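Local coordinates for uncharacterized protein (Bacteroides fragilis, PDB 3NNG) that is of unknown function but folds as a calcium-binding F5/8 type C domain, a family whose members often bind carbohydrates or membranes, at residues L41-G55 and C142-I154. The protein carries 1 engineered substitution. Residues are numbered along the deposited sequence; the frame is centred on the assembly and turned at random.
Sequences LAIDGEINTTWFTWG and CLTPDNYTGFAEI. With CA (calcium ion), chain C.
E153 reaches across to segment 41-49 and closes it around a calcium ion. Its CB lies near the carbonyl O of A42, and CG, set beside the backbone N (chi1 -79°), passes E46 O. A bend at chi2 (-64°) brings the carboxylate to the metal. OE2 binds calcium at 2.6 Å and also takes weak hydrogen bonds from G45 N (2.9 Å), D44 N and E46 N; OE1 forms a salt bridge with R19. The D44 and E153 carboxylates are nearly parallel but offset, their side chains crossing at about a right angle. D44 OD1 binds the ion and accepts E46 N in an Asx turn, while OD2 receives T49 OG1 on its syn lone pair. Main-chain oxygens of L41, E46, T49 and A152, plus T49 OG1, complete the seven protein ligands. I154 N donates a hydrogen bond to A42 O (2.9 Å), tying the 3-10 turn to the strand. Strands 51-54 and 148-151 pair antiparallel. W51 CE3 sits 3.7 Å above one face of the F151 ring, whose edge meets A42 CB. F52 CZ packs on Y148 CB. Such a calcium site, closed by residues late in the chain, is characteristic of the F5/8 type C (discoidin-like) beta-sandwich.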
loop_
_atom_site.group_PDB
_atom_site.type_symbol
_atom_site.label_atom_id
_atom_site.label_comp_id
_atom_site.label_asym_id
_atom_site.label_seq_id
_atom_site.Cartn_x
_atom_site.Cartn_y
_atom_site.Cartn_z
ATOM N N LEU A 41 -10.398 -3.221 -2.570
ATOM C CA LEU A 41 -10.197 -4.581 -2.075
ATOM C C LEU A 41 -8.912 -4.720 -1.271
ATOM O O LEU A 41 -8.772 -5.660 -0.517
ATOM C CB LEU A 41 -10.235 -5.610 -3.210
ATOM C CG LEU A 41 -11.555 -5.691 -3.986
ATOM C CD1 LEU A 41 -11.450 -6.681 -5.137
ATOM C CD2 LEU A 41 -12.724 -6.075 -3.081
ATOM N N ALA A 42 -7.978 -3.786 -1.412
ATOM C CA ALA A 42 -6.772 -3.821 -0.578
ATOM C C ALA A 42 -6.998 -3.376 0.876
ATOM O O ALA A 42 -6.115 -3.550 1.726
ATOM C CB ALA A 42 -5.662 -2.983 -1.208
ATOM N N ILE A 43 -8.154 -2.777 1.166
ATOM C CA ILE A 43 -8.403 -2.266 2.518
ATOM C C ILE A 43 -9.710 -2.779 3.134
ATOM O O ILE A 43 -10.317 -2.095 3.956
ATOM C CB ILE A 43 -8.399 -0.713 2.561
ATOM C CG1 ILE A 43 -9.461 -0.145 1.614
ATOM C CG2 ILE A 43 -7.001 -0.156 2.195
ATOM C CD1 ILE A 43 -9.942 1.245 2.005
ATOM N N ASP A 44 -10.146 -3.975 2.748
ATOM C CA ASP A 44 -11.437 -4.479 3.230
ATOM C C ASP A 44 -11.323 -5.507 4.358
ATOM O O ASP A 44 -12.331 -6.022 4.837
ATOM C CB ASP A 44 -12.287 -5.028 2.072
ATOM C CG ASP A 44 -11.666 -6.248 1.415
ATOM O OD1 ASP A 44 -10.662 -6.761 1.950
ATOM O OD2 ASP A 44 -12.192 -6.698 0.371
ATOM N N GLY A 45 -10.096 -5.789 4.784
ATOM C CA GLY A 45 -9.852 -6.691 5.896
ATOM C C GLY A 45 -9.775 -8.163 5.534
ATOM O O GLY A 45 -9.620 -8.999 6.421
ATOM N N GLU A 46 -9.869 -8.479 4.241
ATOM C CA GLU A 46 -9.964 -9.866 3.793
ATOM C C GLU A 46 -8.746 -10.306 2.961
ATOM O O GLU A 46 -8.423 -9.680 1.962
ATOM C CB GLU A 46 -11.240 -10.048 2.976
ATOM C CG GLU A 46 -11.340 -11.387 2.243
ATOM C CD GLU A 46 -11.334 -12.559 3.205
ATOM O OE1 GLU A 46 -10.512 -13.485 3.023
ATOM O OE2 GLU A 46 -12.145 -12.545 4.151
ATOM N N ILE A 47 -8.083 -11.391 3.345
ATOM C CA ILE A 47 -6.879 -11.803 2.619
ATOM C C ILE A 47 -7.193 -12.309 1.209
ATOM O O ILE A 47 -6.369 -12.216 0.291
ATOM C CB ILE A 47 -6.042 -12.851 3.410
ATOM C CG1 ILE A 47 -4.681 -13.070 2.744
ATOM C CG2 ILE A 47 -6.819 -14.183 3.586
ATOM C CD1 ILE A 47 -3.645 -11.977 3.035
ATOM N N ASN A 48 -8.410 -12.805 1.028
ATOM C CA ASN A 48 -8.775 -13.450 -0.228
ATOM C C ASN A 48 -9.333 -12.523 -1.290
ATOM O O ASN A 48 -9.678 -12.967 -2.379
ATOM C CB ASN A 48 -9.719 -14.621 0.024
ATOM C CG ASN A 48 -8.979 -15.849 0.522
ATOM O OD1 ASN A 48 -8.046 -16.325 -0.134
ATOM N ND2 ASN A 48 -9.374 -16.359 1.690
ATOM N N THR A 49 -9.408 -11.233 -0.984
ATOM C CA THR A 49 -9.738 -10.252 -2.013
ATOM C C THR A 49 -8.516 -9.371 -2.181
ATOM O O THR A 49 -7.838 -9.049 -1.210
ATOM C CB THR A 49 -10.951 -9.410 -1.623
ATOM O OG1 THR A 49 -10.660 -8.709 -0.413
ATOM C CG2 THR A 49 -12.192 -10.309 -1.400
ATOM N N THR A 50 -8.206 -8.981 -3.404
ATOM C CA THR A 50 -6.959 -8.278 -3.593
ATOM C C THR A 50 -7.058 -7.214 -4.667
ATOM O O THR A 50 -7.845 -7.334 -5.619
ATOM C CB THR A 50 -5.842 -9.272 -3.971
ATOM O OG1 THR A 50 -4.593 -8.584 -4.086
ATOM C CG2 THR A 50 -6.186 -9.926 -5.297
ATOM N N TRP A 51 -6.271 -6.157 -4.486
ATOM C CA TRP A 51 -5.961 -5.243 -5.570
ATOM C C TRP A 51 -4.929 -5.931 -6.464
ATOM O O TRP A 51 -3.992 -6.556 -5.978
ATOM C CB TRP A 51 -5.397 -3.920 -5.029
ATOM C CG TRP A 51 -4.891 -3.028 -6.116
ATOM C CD1 TRP A 51 -5.620 -2.505 -7.144
ATOM C CD2 TRP A 51 -3.540 -2.559 -6.300
ATOM N NE1 TRP A 51 -4.817 -1.726 -7.945
ATOM C CE2 TRP A 51 -3.543 -1.746 -7.458
ATOM C CE3 TRP A 51 -2.345 -2.738 -5.594
ATOM C CZ2 TRP A 51 -2.378 -1.125 -7.934
ATOM C CZ3 TRP A 51 -1.194 -2.117 -6.069
ATOM C CH2 TRP A 51 -1.221 -1.321 -7.227
ATOM N N PHE A 52 -5.106 -5.836 -7.770
ATOM C CA PHE A 52 -4.164 -6.464 -8.684
ATOM C C PHE A 52 -4.131 -5.639 -9.948
ATOM O O PHE A 52 -5.160 -5.125 -10.375
ATOM C CB PHE A 52 -4.558 -7.916 -8.982
ATOM C CG PHE A 52 -3.462 -8.718 -9.637
ATOM C CD1 PHE A 52 -2.380 -9.186 -8.888
ATOM C CD2 PHE A 52 -3.509 -9.006 -10.998
ATOM C CE1 PHE A 52 -1.350 -9.933 -9.496
ATOM C CE2 PHE A 52 -2.489 -9.763 -11.617
ATOM C CZ PHE A 52 -1.406 -10.218 -10.864
ATOM N N THR A 53 -2.957 -5.501 -10.544
ATOM C CA THR A 53 -2.830 -4.610 -11.683
ATOM C C THR A 53 -1.641 -4.963 -12.570
ATOM O O THR A 53 -0.885 -5.895 -12.285
ATOM C CB THR A 53 -2.642 -3.172 -11.177
ATOM O OG1 THR A 53 -2.640 -2.251 -12.272
ATOM C CG2 THR A 53 -1.335 -3.071 -10.411
ATOM N N TRP A 54 -1.496 -4.207 -13.652
ATOM C CA TRP A 54 -0.316 -4.262 -14.499
ATOM C C TRP A 54 0.854 -3.599 -13.785
ATOM O O TRP A 54 0.675 -2.571 -13.119
ATOM C CB TRP A 54 -0.579 -3.501 -15.801
ATOM C CG TRP A 54 -1.425 -4.246 -16.768
ATOM C CD1 TRP A 54 -0.995 -5.136 -17.709
ATOM C CD2 TRP A 54 -2.846 -4.167 -16.910
ATOM N NE1 TRP A 54 -2.056 -5.627 -18.416
ATOM C CE2 TRP A 54 -3.212 -5.044 -17.955
ATOM C CE3 TRP A 54 -3.851 -3.447 -16.254
ATOM C CZ2 TRP A 54 -4.534 -5.224 -18.363
ATOM C CZ3 TRP A 54 -5.167 -3.621 -16.658
ATOM C CH2 TRP A 54 -5.496 -4.510 -17.698
ATOM N N GLY A 55 2.044 -4.182 -13.939
ATOM C CA GLY A 55 3.277 -3.622 -13.405
ATOM C C GLY A 55 3.757 -2.456 -14.252
ATOM O O GLY A 55 3.147 -2.153 -15.267
ATOM N N CYS A 142 4.687 0.875 -6.999
ATOM C CA CYS A 142 5.225 -0.475 -7.000
ATOM C C CYS A 142 6.240 -0.613 -8.114
ATOM O O CYS A 142 5.915 -0.401 -9.278
ATOM C CB CYS A 142 4.092 -1.505 -7.143
ATOM S SG CYS A 142 2.887 -1.324 -5.777
ATOM N N LEU A 143 7.471 -0.940 -7.736
ATOM C CA LEU A 143 8.581 -1.035 -8.680
ATOM C C LEU A 143 8.743 -2.435 -9.272
ATOM O O LEU A 143 8.790 -2.592 -10.492
ATOM C CB LEU A 143 9.888 -0.567 -8.023
ATOM C CG LEU A 143 9.832 0.879 -7.519
ATOM C CD1 LEU A 143 11.111 1.249 -6.764
ATOM C CD2 LEU A 143 9.566 1.864 -8.674
ATOM N N THR A 144 8.839 -3.452 -8.419
ATOM C CA THR A 144 8.886 -4.817 -8.919
ATOM C C THR A 144 7.941 -5.693 -8.093
ATOM O O THR A 144 7.689 -5.393 -6.931
ATOM C CB THR A 144 10.325 -5.411 -8.871
ATOM O OG1 THR A 144 10.761 -5.486 -7.510
ATOM C CG2 THR A 144 11.317 -4.554 -9.678
ATOM N N PRO A 145 7.413 -6.769 -8.700
ATOM C CA PRO A 145 7.688 -7.119 -10.099
ATOM C C PRO A 145 7.103 -6.091 -11.061
ATOM O O PRO A 145 6.157 -5.398 -10.688
ATOM C CB PRO A 145 7.001 -8.483 -10.270
ATOM C CG PRO A 145 6.022 -8.576 -9.178
ATOM C CD PRO A 145 6.585 -7.783 -8.028
ATOM N N ASP A 146 7.662 -5.981 -12.268
ATOM C CA ASP A 146 7.211 -4.961 -13.219
ATOM C C ASP A 146 6.235 -5.459 -14.284
ATOM O O ASP A 146 5.824 -4.699 -15.165
ATOM C CB ASP A 146 8.392 -4.206 -13.857
ATOM C CG ASP A 146 9.278 -5.086 -14.727
ATOM O OD1 ASP A 146 8.886 -6.219 -15.093
ATOM O OD2 ASP A 146 10.392 -4.624 -15.046
ATOM N N ASN A 147 5.853 -6.727 -14.204
ATOM C CA ASN A 147 4.868 -7.238 -15.149
ATOM C C ASN A 147 3.444 -7.159 -14.590
ATOM O O ASN A 147 2.560 -6.562 -15.209
ATOM C CB ASN A 147 5.216 -8.648 -15.658
ATOM C CG ASN A 147 5.474 -9.648 -14.533
ATOM O OD1 ASN A 147 5.611 -9.281 -13.361
ATOM N ND2 ASN A 147 5.537 -10.927 -14.893
ATOM N N TYR A 148 3.236 -7.767 -13.427
ATOM C CA TYR A 148 1.956 -7.706 -12.733
ATOM C C TYR A 148 2.236 -7.767 -11.245
ATOM O O TYR A 148 3.167 -8.442 -10.825
ATOM C CB TYR A 148 1.055 -8.874 -13.137
ATOM C CG TYR A 148 0.778 -8.952 -14.631
ATOM C CD1 TYR A 148 1.628 -9.655 -15.475
ATOM C CD2 TYR A 148 -0.333 -8.330 -15.188
ATOM C CE1 TYR A 148 1.384 -9.741 -16.833
ATOM C CE2 TYR A 148 -0.587 -8.399 -16.554
ATOM C CZ TYR A 148 0.279 -9.107 -17.371
ATOM O OH TYR A 148 0.049 -9.186 -18.723
ATOM N N THR A 149 1.445 -7.059 -10.445
ATOM C CA THR A 149 1.555 -7.179 -8.999
ATOM C C THR A 149 0.305 -6.608 -8.314
ATOM O O THR A 149 -0.652 -6.186 -8.978
ATOM C CB THR A 149 2.880 -6.510 -8.471
ATOM O OG1 THR A 149 3.122 -6.880 -7.106
ATOM C CG2 THR A 149 2.825 -4.983 -8.579
ATOM N N GLY A 150 0.320 -6.593 -6.985
ATOM C CA GLY A 150 -0.783 -6.058 -6.210
ATOM C C GLY A 150 -0.618 -6.473 -4.762
ATOM O O GLY A 150 0.461 -6.901 -4.368
ATOM N N PHE A 151 -1.681 -6.355 -3.974
ATOM C CA PHE A 151 -1.648 -6.838 -2.597
ATOM C C PHE A 151 -3.052 -6.930 -2.027
ATOM O O PHE A 151 -3.944 -6.196 -2.444
ATOM C CB PHE A 151 -0.725 -5.995 -1.703
ATOM C CG PHE A 151 -0.853 -4.499 -1.907
ATOM C CD1 PHE A 151 0.201 -3.767 -2.437
ATOM C CD2 PHE A 151 -2.012 -3.824 -1.534
ATOM C CE1 PHE A 151 0.096 -2.389 -2.619
ATOM C CE2 PHE A 151 -2.130 -2.458 -1.706
ATOM C CZ PHE A 151 -1.073 -1.727 -2.260
ATOM N N ALA A 152 -3.250 -7.857 -1.094
ATOM C CA ALA A 152 -4.592 -8.179 -0.635
ATOM C C ALA A 152 -4.986 -7.269 0.498
ATOM O O ALA A 152 -6.146 -6.930 0.650
ATOM C CB ALA A 152 -4.685 -9.624 -0.214
ATOM N N GLU A 153 -4.004 -6.856 1.282
ATOM C CA GLU A 153 -4.261 -5.998 2.420
ATOM C C GLU A 153 -3.096 -5.060 2.629
ATOM O O GLU A 153 -1.962 -5.504 2.755
ATOM C CB GLU A 153 -4.462 -6.853 3.674
ATOM C CG GLU A 153 -5.852 -7.455 3.739
ATOM C CD GLU A 153 -6.913 -6.370 3.845
ATOM O OE1 GLU A 153 -6.819 -5.539 4.769
ATOM O OE2 GLU A 153 -7.829 -6.339 3.008
ATOM N N ILE A 154 -3.387 -3.764 2.652
ATOM C CA ILE A 154 -2.420 -2.768 3.076
ATOM C C ILE A 154 -2.953 -2.012 4.289
ATOM O O ILE A 154 -4.152 -1.755 4.398
ATOM C CB ILE A 154 -2.114 -1.760 1.972
ATOM C CG1 ILE A 154 -0.961 -0.853 2.417
ATOM C CG2 ILE A 154 -3.386 -0.945 1.610
ATOM C CD1 ILE A 154 -0.362 -0.045 1.276
HETATM CA CA CA C . -8.485 -7.631 0.789
#